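Local coordinates for protein HIAXHD3 (Humicola insolens, PDB 3ZXK) that probably removes arabinofuranose side chains from xylan as a family GH43 exo-arabinofuranosidase, a scaffold for engineering endo-xylanase activity, at residues A[379-390]-A[454-465]. Residues are numbered along the deposited sequence; the frame is centred on the assembly and turned at random.
Sequences PKASGIFRLDVR and QQDIWLRIDADI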
loop_
_atom_site.group_PDB
_atom_site.type_symbol
_atom_site.label_atom_id
_atom_site.label_comp_id
_atom_site.label_asym_id
_atom_site.label_seq_id
_atom_site.Cartn_x
_atom_site.Cartn_y
_atom_site.Cartn_z
ATOM N N PRO A 379 8.012 -13.048 6.029
ATOM C CA PRO A 379 6.888 -13.967 5.758
ATOM C C PRO A 379 5.938 -14.237 6.935
ATOM O O PRO A 379 4.823 -14.706 6.691
ATOM C CB PRO A 379 7.601 -15.265 5.342
ATOM C CG PRO A 379 8.914 -15.203 6.079
ATOM C CD PRO A 379 9.317 -13.747 6.062
ATOM N N LYS A 380 6.380 -13.963 8.171
ATOM C CA LYS A 380 5.553 -14.187 9.371
ATOM C C LYS A 380 5.794 -13.091 10.382
ATOM O O LYS A 380 6.933 -12.724 10.633
ATOM C CB LYS A 380 5.861 -15.539 10.037
ATOM C CG LYS A 380 5.879 -16.722 9.097
ATOM C CD LYS A 380 6.066 -18.016 9.889
ATOM C CE LYS A 380 6.100 -19.232 8.977
ATOM N NZ LYS A 380 6.349 -20.505 9.733
ATOM N N ALA A 381 4.719 -12.587 10.974
ATOM C CA ALA A 381 4.826 -11.516 11.967
ATOM C C ALA A 381 3.714 -11.581 12.979
ATOM O O ALA A 381 2.596 -12.033 12.672
ATOM C CB ALA A 381 4.822 -10.136 11.307
ATOM N N SER A 382 4.032 -11.090 14.169
ATOM C CA SER A 382 3.070 -11.005 15.240
ATOM C C SER A 382 2.724 -9.538 15.418
ATOM O O SER A 382 3.622 -8.714 15.451
ATOM C CB SER A 382 3.706 -11.547 16.522
ATOM O OG SER A 382 2.758 -11.582 17.546
ATOM N N GLY A 383 1.430 -9.197 15.465
ATOM C CA GLY A 383 1.036 -7.810 15.751
ATOM C C GLY A 383 0.338 -7.767 17.098
ATOM O O GLY A 383 -0.617 -8.520 17.342
ATOM N N ILE A 384 0.813 -6.908 17.990
ATOM C CA ILE A 384 0.283 -6.817 19.347
ATOM C C ILE A 384 -0.260 -5.415 19.630
ATOM O O ILE A 384 0.462 -4.422 19.514
ATOM C CB ILE A 384 1.355 -7.177 20.378
ATOM C CG1 ILE A 384 1.935 -8.560 20.057
ATOM C CG2 ILE A 384 0.806 -7.108 21.814
ATOM C CD1 ILE A 384 3.001 -8.986 21.031
ATOM N N PHE A 385 -1.544 -5.342 19.955
ATOM C CA PHE A 385 -2.207 -4.108 20.365
ATOM C C PHE A 385 -2.415 -4.109 21.871
ATOM O O PHE A 385 -2.843 -5.116 22.448
ATOM C CB PHE A 385 -3.565 -3.978 19.682
ATOM C CG PHE A 385 -3.496 -3.678 18.206
ATOM C CD1 PHE A 385 -3.398 -2.353 17.751
ATOM C CD2 PHE A 385 -3.543 -4.716 17.273
ATOM C CE1 PHE A 385 -3.367 -2.090 16.389
ATOM C CE2 PHE A 385 -3.517 -4.444 15.919
ATOM C CZ PHE A 385 -3.430 -3.138 15.474
ATOM N N ARG A 386 -2.136 -2.977 22.503
ATOM C CA ARG A 386 -2.316 -2.800 23.938
ATOM C C ARG A 386 -3.429 -1.757 24.127
ATOM O O ARG A 386 -3.333 -0.650 23.586
ATOM C CB ARG A 386 -0.991 -2.352 24.562
ATOM C CG ARG A 386 -1.022 -2.230 26.072
ATOM C CD ARG A 386 0.210 -1.521 26.583
ATOM N NE ARG A 386 0.212 -1.459 28.033
ATOM C CZ ARG A 386 1.240 -1.024 28.744
ATOM N NH1 ARG A 386 2.353 -0.617 28.136
ATOM N NH2 ARG A 386 1.162 -1.005 30.064
ATOM N N LEU A 387 -4.500 -2.134 24.829
ATOM C CA LEU A 387 -5.710 -1.294 24.952
ATOM C C LEU A 387 -6.160 -1.078 26.373
ATOM O O LEU A 387 -5.930 -1.931 27.244
ATOM C CB LEU A 387 -6.881 -1.870 24.151
ATOM C CG LEU A 387 -6.653 -2.022 22.645
ATOM C CD1 LEU A 387 -6.176 -3.427 22.324
ATOM C CD2 LEU A 387 -7.942 -1.694 21.925
ATOM N N ASP A 388 -6.774 0.076 26.613
ATOM C CA ASP A 388 -7.591 0.293 27.809
ATOM C C ASP A 388 -9.069 0.338 27.346
ATOM O O ASP A 388 -9.454 1.237 26.590
ATOM C CB ASP A 388 -7.174 1.603 28.472
ATOM C CG ASP A 388 -8.044 2.012 29.670
ATOM O OD1 ASP A 388 -9.116 1.410 29.948
ATOM O OD2 ASP A 388 -7.650 3.005 30.332
ATOM N N VAL A 389 -9.882 -0.625 27.769
ATOM C CA VAL A 389 -11.244 -0.734 27.231
ATOM C C VAL A 389 -12.338 -0.409 28.262
ATOM O O VAL A 389 -13.516 -0.736 28.073
ATOM C CB VAL A 389 -11.527 -2.122 26.592
ATOM C CG1 VAL A 389 -10.539 -2.416 25.454
ATOM C CG2 VAL A 389 -11.499 -3.219 27.641
ATOM N N ARG A 390 -11.955 0.272 29.346
ATOM C CA ARG A 390 -12.917 0.633 30.394
ATOM C C ARG A 390 -14.067 1.488 29.878
ATOM O O ARG A 390 -15.178 1.429 30.427
ATOM C CB ARG A 390 -12.263 1.284 31.593
ATOM C CG ARG A 390 -11.378 0.325 32.374
ATOM C CD ARG A 390 -10.566 1.059 33.408
ATOM N NE ARG A 390 -9.807 2.135 32.768
ATOM C CZ ARG A 390 -9.255 3.152 33.426
ATOM N NH1 ARG A 390 -9.377 3.229 34.742
ATOM N NH2 ARG A 390 -8.576 4.087 32.775
ATOM N N GLN A 454 -9.425 -4.684 32.253
ATOM C CA GLN A 454 -9.888 -3.794 31.179
ATOM C C GLN A 454 -8.941 -2.646 30.939
ATOM O O GLN A 454 -8.818 -2.168 29.817
ATOM C CB GLN A 454 -11.286 -3.248 31.466
ATOM C CG GLN A 454 -12.368 -4.315 31.394
ATOM C CD GLN A 454 -13.688 -3.775 31.865
ATOM O OE1 GLN A 454 -13.999 -2.615 31.630
ATOM N NE2 GLN A 454 -14.459 -4.599 32.564
ATOM N N GLN A 455 -8.269 -2.204 31.999
ATOM C CA GLN A 455 -7.373 -1.048 31.884
ATOM C C GLN A 455 -6.111 -1.397 31.093
ATOM O O GLN A 455 -5.463 -0.508 30.564
ATOM C CB GLN A 455 -7.057 -0.470 33.276
ATOM C CG GLN A 455 -6.327 0.882 33.316
ATOM C CD GLN A 455 -4.834 0.765 33.043
ATOM O OE1 GLN A 455 -4.185 -0.207 33.441
ATOM N NE2 GLN A 455 -4.281 1.757 32.344
ATOM N N ASP A 456 -5.792 -2.690 30.956
ATOM C CA ASP A 456 -4.577 -3.083 30.254
ATOM C C ASP A 456 -4.724 -4.463 29.652
ATOM O O ASP A 456 -4.318 -5.462 30.241
ATOM C CB ASP A 456 -3.360 -3.028 31.181
ATOM C CG ASP A 456 -2.045 -2.987 30.421
ATOM O OD1 ASP A 456 -1.925 -2.163 29.492
ATOM O OD2 ASP A 456 -1.121 -3.749 30.787
ATOM N N ILE A 457 -5.328 -4.513 28.476
ATOM C CA ILE A 457 -5.504 -5.769 27.761
ATOM C C ILE A 457 -4.657 -5.789 26.500
ATOM O O ILE A 457 -4.621 -4.810 25.751
ATOM C CB ILE A 457 -6.993 -6.042 27.435
ATOM C CG1 ILE A 457 -7.153 -7.378 26.705
ATOM C CG2 ILE A 457 -7.589 -4.919 26.587
ATOM C CD1 ILE A 457 -8.538 -7.969 26.858
ATOM N N TRP A 458 -3.968 -6.901 26.277
ATOM C CA TRP A 458 -3.072 -7.030 25.152
ATOM C C TRP A 458 -3.631 -8.068 24.241
ATOM O O TRP A 458 -3.995 -9.176 24.677
ATOM C CB TRP A 458 -1.692 -7.461 25.607
ATOM C CG TRP A 458 -1.036 -6.515 26.587
ATOM C CD1 TRP A 458 -1.507 -6.091 27.840
ATOM C CD2 TRP A 458 0.305 -5.916 26.463
ATOM N NE1 TRP A 458 -0.588 -5.255 28.444
ATOM C CE2 TRP A 458 0.515 -5.110 27.670
ATOM C CE3 TRP A 458 1.301 -5.940 25.485
ATOM C CZ2 TRP A 458 1.687 -4.387 27.880
ATOM C CZ3 TRP A 458 2.469 -5.202 25.705
ATOM C CH2 TRP A 458 2.655 -4.442 26.877
ATOM N N LEU A 459 -3.724 -7.707 22.977
ATOM C CA LEU A 459 -4.317 -8.549 21.961
ATOM C C LEU A 459 -3.289 -8.826 20.872
ATOM O O LEU A 459 -2.756 -7.886 20.254
ATOM C CB LEU A 459 -5.564 -7.879 21.373
ATOM C CG LEU A 459 -6.709 -7.651 22.369
ATOM C CD1 LEU A 459 -7.849 -6.882 21.694
ATOM C CD2 LEU A 459 -7.196 -8.982 22.986
ATOM N N ARG A 460 -3.083 -10.103 20.590
ATOM C CA ARG A 460 -2.011 -10.545 19.717
ATOM C C ARG A 460 -2.481 -11.382 18.544
ATOM O O ARG A 460 -3.245 -12.325 18.718
ATOM C CB ARG A 460 -0.994 -11.337 20.561
ATOM C CG ARG A 460 0.146 -12.027 19.802
ATOM C CD ARG A 460 1.202 -12.591 20.746
ATOM N NE ARG A 460 1.717 -13.836 20.184
ATOM C CZ ARG A 460 2.289 -14.802 20.896
ATOM N NH1 ARG A 460 2.491 -14.638 22.196
ATOM N NH2 ARG A 460 2.696 -15.911 20.293
ATOM N N ILE A 461 -1.988 -11.041 17.358
ATOM C CA ILE A 461 -2.322 -11.756 16.119
ATOM C C ILE A 461 -1.021 -12.314 15.537
ATOM O O ILE A 461 -0.115 -11.544 15.171
ATOM C CB ILE A 461 -2.981 -10.826 15.071
ATOM C CG1 ILE A 461 -4.289 -10.186 15.572
ATOM C CG2 ILE A 461 -3.260 -11.570 13.767
ATOM C CD1 ILE A 461 -4.850 -9.134 14.634
ATOM N N ASP A 462 -0.914 -13.631 15.416
ATOM C CA ASP A 462 0.308 -14.232 14.809
ATOM C C ASP A 462 -0.085 -14.662 13.401
ATOM O O ASP A 462 -0.783 -15.664 13.224
ATOM C CB ASP A 462 0.814 -15.464 15.595
ATOM C CG ASP A 462 1.515 -15.112 16.897
ATOM O OD1 ASP A 462 1.416 -13.944 17.334
ATOM O OD2 ASP A 462 2.145 -16.032 17.501
ATOM N N ALA A 463 0.371 -13.905 12.405
ATOM C CA ALA A 463 -0.007 -14.139 11.019
ATOM C C ALA A 463 1.085 -14.775 10.185
ATOM O O ALA A 463 2.225 -14.362 10.204
ATOM C CB ALA A 463 -0.395 -12.827 10.363
ATOM N N ASP A 464 0.711 -15.759 9.398
ATOM C CA ASP A 464 1.644 -16.342 8.448
ATOM C C ASP A 464 1.227 -15.892 7.058
ATOM O O ASP A 464 0.116 -16.235 6.593
ATOM C CB ASP A 464 1.596 -17.877 8.556
ATOM C CG ASP A 464 2.590 -18.570 7.616
ATOM O OD1 ASP A 464 3.370 -17.859 6.970
ATOM O OD2 ASP A 464 2.591 -19.812 7.517
ATOM N N ILE A 465 2.066 -15.087 6.412
ATOM C CA ILE A 465 1.800 -14.634 5.045
ATOM C C ILE A 465 2.780 -15.247 4.051
ATOM O O ILE A 465 2.976 -14.714 2.951
ATOM C CB ILE A 465 1.693 -13.085 4.887
ATOM C CG1 ILE A 465 2.932 -12.339 5.424
ATOM C CG2 ILE A 465 0.420 -12.609 5.585
ATOM C CD1 ILE A 465 3.073 -10.899 4.940
HETATM O O HOH W 1 -15.751 -2.171 29.438
#
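Arg-386 reaches across to Asp-456 in a salt bridge, its NE 2.7 Å from OD1 on the syn lone pair and in the guanidinium plane. Arg-386 lies on strand 380-388 and Asp-456 just before strand 457-464, its antiparallel neighbour in one sheet of the concanavalin A-like beta sandwich. Lys-527, from the strand flanking 380-388, also bridges to Asp-456 OD1, while Trp-458 NE1 donates to OD2 from above the carboxylate plane at 2.8 Å. With CG anti to the backbone N (chi1 -176°) and the chain extended, Arg-386 runs alongside Trp-458: CG lies over the indole face, 3.8 Å from the five-membered ring centroid, a CH-pi contact. Replacing Arg-386 by alanine is likely to strip the aliphatic cover from the indole and leave Asp-456 with less countercharge, Lys-527 remaining. Farther along the sheet face that carries Arg-386 and Trp-458, Ser-382 OG donates to Asp-462 OD1 at 2.7 Å, and Arg-460 NE meets that oxygen from the opposite side of the carboxylate plane. Paired backbone bonds join Phe-385 with Leu-459 and Gly-383 with Ile-461. Phe-385 and Leu-387 lie on the interior side of the sheet, where both touch Val-512 of the facing sheet. There Leu-387 and Leu-459 cross at about a right angle, their CD1 methyls 3.9 Å apart.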